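Local structure of Thiol:disulfide interchange protein (Klebsiella pneumoniae, 6DXN) at residues 21-26 / 60-65; 34-39 / 150-155. The protein is a DsbA-type thioredoxin-fold protein that probably acts as a periplasmic thiol-disulfide oxidoreductase, introducing disulfide bonds into other proteins. One frame throughout, in Å; residues are numbered along the deposited sequence.

Contact 1. Residues 21-26 / 60-65; sequences QPPPLV and EKYHVS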
# COMPACT_ATOMS: atom_id res chain seq x y z
N GLN A 21 16.53 0.03 -8.01
CA GLN A 21 16.37 -0.33 -6.60
C GLN A 21 14.89 -0.39 -6.23
O GLN A 21 14.35 0.54 -5.65
CB GLN A 21 17.13 0.66 -5.71
CG GLN A 21 18.63 0.71 -6.00
CD GLN A 21 19.33 -0.60 -5.74
OE1 GLN A 21 18.98 -1.35 -4.83
NE2 GLN A 21 20.35 -0.88 -6.53
N PRO A 22 14.19 -1.50 -6.55
CA PRO A 22 12.78 -1.64 -6.24
C PRO A 22 12.57 -1.93 -4.76
O PRO A 22 13.41 -2.56 -4.12
CB PRO A 22 12.35 -2.85 -7.08
CG PRO A 22 13.60 -3.69 -7.15
CD PRO A 22 14.74 -2.70 -7.21
N PRO A 23 11.44 -1.49 -4.15
CA PRO A 23 11.18 -1.80 -2.75
C PRO A 23 11.26 -3.31 -2.56
O PRO A 23 10.88 -4.08 -3.44
CB PRO A 23 9.76 -1.28 -2.50
CG PRO A 23 9.56 -0.23 -3.57
CD PRO A 23 10.39 -0.67 -4.75
N PRO A 24 11.82 -3.80 -1.44
CA PRO A 24 11.84 -5.23 -1.18
C PRO A 24 10.41 -5.78 -1.12
O PRO A 24 10.16 -6.94 -1.48
CB PRO A 24 12.53 -5.34 0.19
CG PRO A 24 13.33 -4.07 0.34
CD PRO A 24 12.55 -3.02 -0.43
N LEU A 25 9.48 -4.93 -0.67
CA LEU A 25 8.09 -5.32 -0.53
C LEU A 25 7.20 -4.07 -0.65
O LEU A 25 7.33 -3.12 0.14
CB LEU A 25 7.88 -6.01 0.82
CG LEU A 25 6.46 -6.48 1.10
CD1 LEU A 25 6.06 -7.60 0.15
CD2 LEU A 25 6.32 -6.94 2.55
N VAL A 26 6.31 -4.08 -1.64
CA VAL A 26 5.43 -2.96 -1.87
C VAL A 26 4.04 -3.49 -2.24
O VAL A 26 3.90 -4.49 -2.95
CB VAL A 26 6.01 -1.99 -2.93
CG1 VAL A 26 6.17 -2.64 -4.29
CG2 VAL A 26 5.17 -0.72 -3.06
N GLU A 60 6.01 -1.54 2.31
CA GLU A 60 5.85 -0.19 1.78
C GLU A 60 4.51 -0.13 1.04
O GLU A 60 4.16 -1.02 0.27
CB GLU A 60 7.03 0.21 0.90
CG GLU A 60 8.28 0.52 1.70
CD GLU A 60 9.41 1.16 0.91
OE1 GLU A 60 9.39 1.06 -0.33
OE2 GLU A 60 10.30 1.77 1.54
N LYS A 61 3.74 0.91 1.34
CA LYS A 61 2.46 1.08 0.69
C LYS A 61 2.55 2.30 -0.22
O LYS A 61 2.84 3.40 0.23
CB LYS A 61 1.34 1.15 1.72
CG LYS A 61 1.13 -0.14 2.50
CD LYS A 61 -0.18 -0.24 3.23
CE LYS A 61 -1.36 -0.33 2.29
NZ LYS A 61 -2.62 -0.58 3.03
N TYR A 62 2.35 2.05 -1.52
CA TYR A 62 2.40 3.07 -2.55
C TYR A 62 0.98 3.31 -3.07
O TYR A 62 0.32 2.40 -3.56
CB TYR A 62 3.39 2.63 -3.62
CG TYR A 62 4.85 2.82 -3.27
CD1 TYR A 62 5.28 2.98 -1.96
CD2 TYR A 62 5.82 2.71 -4.25
CE1 TYR A 62 6.63 3.14 -1.65
CE2 TYR A 62 7.16 2.85 -3.96
CZ TYR A 62 7.57 3.06 -2.66
OH TYR A 62 8.91 3.20 -2.40
N HIS A 63 0.52 4.56 -2.94
CA HIS A 63 -0.81 4.94 -3.38
C HIS A 63 -0.81 5.18 -4.90
O HIS A 63 0.12 5.73 -5.43
CB HIS A 63 -1.32 6.14 -2.57
CG HIS A 63 -2.77 6.35 -2.77
ND1 HIS A 63 -3.27 7.35 -3.57
CD2 HIS A 63 -3.84 5.62 -2.38
CE1 HIS A 63 -4.58 7.26 -3.62
NE2 HIS A 63 -4.95 6.20 -2.91
N VAL A 64 -1.89 4.76 -5.58
CA VAL A 64 -2.07 4.88 -7.05
C VAL A 64 -2.79 6.20 -7.38
O VAL A 64 -4.01 6.33 -7.18
CB VAL A 64 -2.84 3.66 -7.60
CG1 VAL A 64 -3.18 3.81 -9.08
CG2 VAL A 64 -2.09 2.36 -7.36
N SER A 65 -2.03 7.16 -7.93
CA SER A 65 -2.53 8.52 -8.25
C SER A 65 -3.51 8.53 -9.43
O SER A 65 -4.41 9.38 -9.46
CB SER A 65 -1.38 9.46 -8.55
OG SER A 65 -0.62 9.75 -7.39
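Glu-60 and Val-26 sit opposite each other as a parallel beta bridge, their CA atoms 4.6 Å apart and their side chains on the same face of the sheet. The backbone join starts with Glu-60 N, which donates to Leu-25 O at 3.0 Å with an N-H...O angle of 158°. Beside it, Val-26 CA makes a CA-H...O contact with Glu-60 O at 3.2 Å; past this point the ladder is carried on by Glu-27, which is hydrogen-bonded through its backbone to Glu-60 and Tyr-62. Extended beyond CG, the Glu-60 side chain runs out across Pro-23 at about a right angle and brings OE1 to 3.2 Å from Pro-23 CB. Val-26 turns CG2 anti to its own N, and this branch comes over one face of the Tyr-62 ring as a CH-pi contact, 3.8 Å from the centroid and displaced toward the CG end, where CG2 to Tyr-62 CG is 3.6 Å. Nearer the hydroxyl end, Pro-23 CG approaches the ring obliquely, 3.9 Å from Tyr-62 CE2. Helix 131-146 covers part of this side of the sheet, with Leu-143 touching both Pro-23 and Tyr-62. Strands 25-29 and 60-63 are parallel neighbours joined through helices 34-41 and 45-52, the beta-alpha-beta crossover in the N-terminal half of the thioredoxin motif.

Contact 2. Residues 34-39 / 150-155; sequences GPCYAF and HGTPSF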
# COMPACT_ATOMS: atom_id res chain seq x y z
N GLY A 34 -12.17 -1.08 -2.58
CA GLY A 34 -12.80 -1.83 -1.48
C GLY A 34 -11.86 -2.87 -0.89
O GLY A 34 -11.61 -2.88 0.32
N PRO A 35 -11.33 -3.81 -1.70
CA PRO A 35 -10.39 -4.83 -1.22
C PRO A 35 -9.15 -4.20 -0.57
O PRO A 35 -8.56 -4.80 0.33
CB PRO A 35 -10.03 -5.62 -2.48
CG PRO A 35 -11.23 -5.42 -3.38
CD PRO A 35 -11.67 -3.99 -3.12
N CYS A 36 -8.76 -3.01 -1.03
CA CYS A 36 -7.60 -2.33 -0.42
C CYS A 36 -7.94 -2.00 1.03
O CYS A 36 -7.10 -2.10 1.90
CB CYS A 36 -7.21 -1.06 -1.17
SG CYS A 36 -6.32 -1.38 -2.72
N TYR A 37 -9.19 -1.58 1.26
CA TYR A 37 -9.66 -1.25 2.59
C TYR A 37 -9.69 -2.52 3.45
O TYR A 37 -9.18 -2.51 4.58
CB TYR A 37 -11.02 -0.56 2.49
CG TYR A 37 -11.64 -0.09 3.78
CD1 TYR A 37 -10.87 0.27 4.87
CD2 TYR A 37 -13.01 0.12 3.86
CE1 TYR A 37 -11.44 0.75 6.04
CE2 TYR A 37 -13.60 0.60 5.01
CZ TYR A 37 -12.82 0.92 6.10
OH TYR A 37 -13.40 1.40 7.24
N ALA A 38 -10.25 -3.60 2.89
CA ALA A 38 -10.38 -4.89 3.61
C ALA A 38 -8.98 -5.42 4.01
O ALA A 38 -8.80 -5.95 5.12
CB ALA A 38 -11.14 -5.89 2.76
N PHE A 39 -8.01 -5.24 3.12
CA PHE A 39 -6.63 -5.69 3.38
C PHE A 39 -6.00 -4.93 4.57
O PHE A 39 -5.18 -5.49 5.31
CB PHE A 39 -5.80 -5.56 2.10
CG PHE A 39 -5.87 -6.78 1.22
CD1 PHE A 39 -7.08 -7.39 0.92
CD2 PHE A 39 -4.71 -7.32 0.69
CE1 PHE A 39 -7.13 -8.53 0.14
CE2 PHE A 39 -4.77 -8.45 -0.11
CZ PHE A 39 -5.97 -9.05 -0.39
N HIS A 150 -1.67 -2.79 -12.59
CA HIS A 150 -2.94 -2.82 -13.32
C HIS A 150 -4.13 -3.13 -12.39
O HIS A 150 -5.26 -3.29 -12.87
CB HIS A 150 -2.86 -3.84 -14.47
CG HIS A 150 -2.50 -5.21 -14.02
ND1 HIS A 150 -1.19 -5.64 -13.94
CD2 HIS A 150 -3.26 -6.26 -13.62
CE1 HIS A 150 -1.16 -6.89 -13.51
NE2 HIS A 150 -2.42 -7.29 -13.31
N GLY A 151 -3.87 -3.22 -11.08
CA GLY A 151 -4.91 -3.54 -10.11
C GLY A 151 -4.44 -3.30 -8.69
O GLY A 151 -3.23 -3.17 -8.43
N THR A 152 -5.41 -3.22 -7.77
CA THR A 152 -5.12 -2.99 -6.35
C THR A 152 -6.09 -3.82 -5.50
O THR A 152 -7.23 -4.03 -5.89
CB THR A 152 -5.21 -1.50 -5.99
OG1 THR A 152 -6.48 -0.99 -6.39
CG2 THR A 152 -4.13 -0.66 -6.65
N PRO A 153 -5.61 -4.31 -4.34
CA PRO A 153 -4.25 -4.13 -3.87
C PRO A 153 -3.31 -5.10 -4.61
O PRO A 153 -3.70 -6.23 -4.90
CB PRO A 153 -4.32 -4.41 -2.37
CG PRO A 153 -5.44 -5.43 -2.27
CD PRO A 153 -6.41 -5.02 -3.34
N SER A 154 -2.10 -4.63 -4.93
CA SER A 154 -1.16 -5.42 -5.69
C SER A 154 0.18 -5.49 -4.94
O SER A 154 0.79 -4.48 -4.68
CB SER A 154 -1.02 -4.85 -7.07
OG SER A 154 -0.41 -5.77 -7.96
N PHE A 155 0.60 -6.72 -4.60
CA PHE A 155 1.87 -6.92 -3.87
C PHE A 155 2.98 -7.37 -4.84
O PHE A 155 2.75 -8.24 -5.69
CB PHE A 155 1.69 -7.96 -2.76
CG PHE A 155 0.72 -7.58 -1.68
CD1 PHE A 155 -0.65 -7.59 -1.91
CD2 PHE A 155 1.16 -7.24 -0.41
CE1 PHE A 155 -1.55 -7.24 -0.92
CE2 PHE A 155 0.26 -6.90 0.59
CZ PHE A 155 -1.09 -6.91 0.33
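Pro-153 is the bump in this interface: its ring pushes into a hollow on the helix formed by Pro-35, Cys-36 and Phe-39. CG lies over one face of Phe-39 as a CH-pi contact, 3.7 Å from the centroid and 15° off the ring normal, with the two side chains crossing at about a right angle. The neighbouring Pro-153 CD rests on Pro-35 CB at 3.8 Å. Cys-36 SG fills the notch between Thr-152 and Pro-153: with chi1 at -76°, it lies beside its own backbone N, 3.4 Å from Pro-153 N and 3.5 Å from Thr-152 CB. The peptide bond before Pro-153 is cis, and in this family its place facing the helix start marks it as the cis-proline loop of the thioredoxin fold, set against the helix that carries the Cys-Gly-Pro-Cys sequence, predicted to be redox-active; no Cys-33 to Cys-36 disulfide is formed in this crystal. Phe-155, two residues on from Pro-153, meets Phe-39 at its edge instead of its face. Its CE1 reaches the rim of the Phe-39 ring, 3.5 Å from Phe-39 CE2, and the two rings meet rim to rim with planes at 39°, neither covering the other. Glu-27 of strand 25-29 touches Phe-39, Pro-153 and Phe-155, while Val-45 of helix 45-52 packs on both phenylalanines.

In the fold
The centres of contacts 1 and 2 lie about 13 Å apart, and strand 25-29 unites them: it pairs with 60-63 in contact 1, has 154-157 as its other neighbour, and is followed in the chain by helix 34-41. Their segments alternate along the chain. The contacts touch where Val-64 CG2 meets Thr-152 CG2 at 3.7 Å, at the residue before the cis proline, and where Val-26 O lies 4.1 Å from Phe-155 CB. The predicted redox pair belongs to the contact 2 side: Cys-36 lies within it, and Cys-33 is touched by Thr-152. A triethylene glycol, probably from the crystallisation liquor, sits about 5 Å from the Phe-39 side chain.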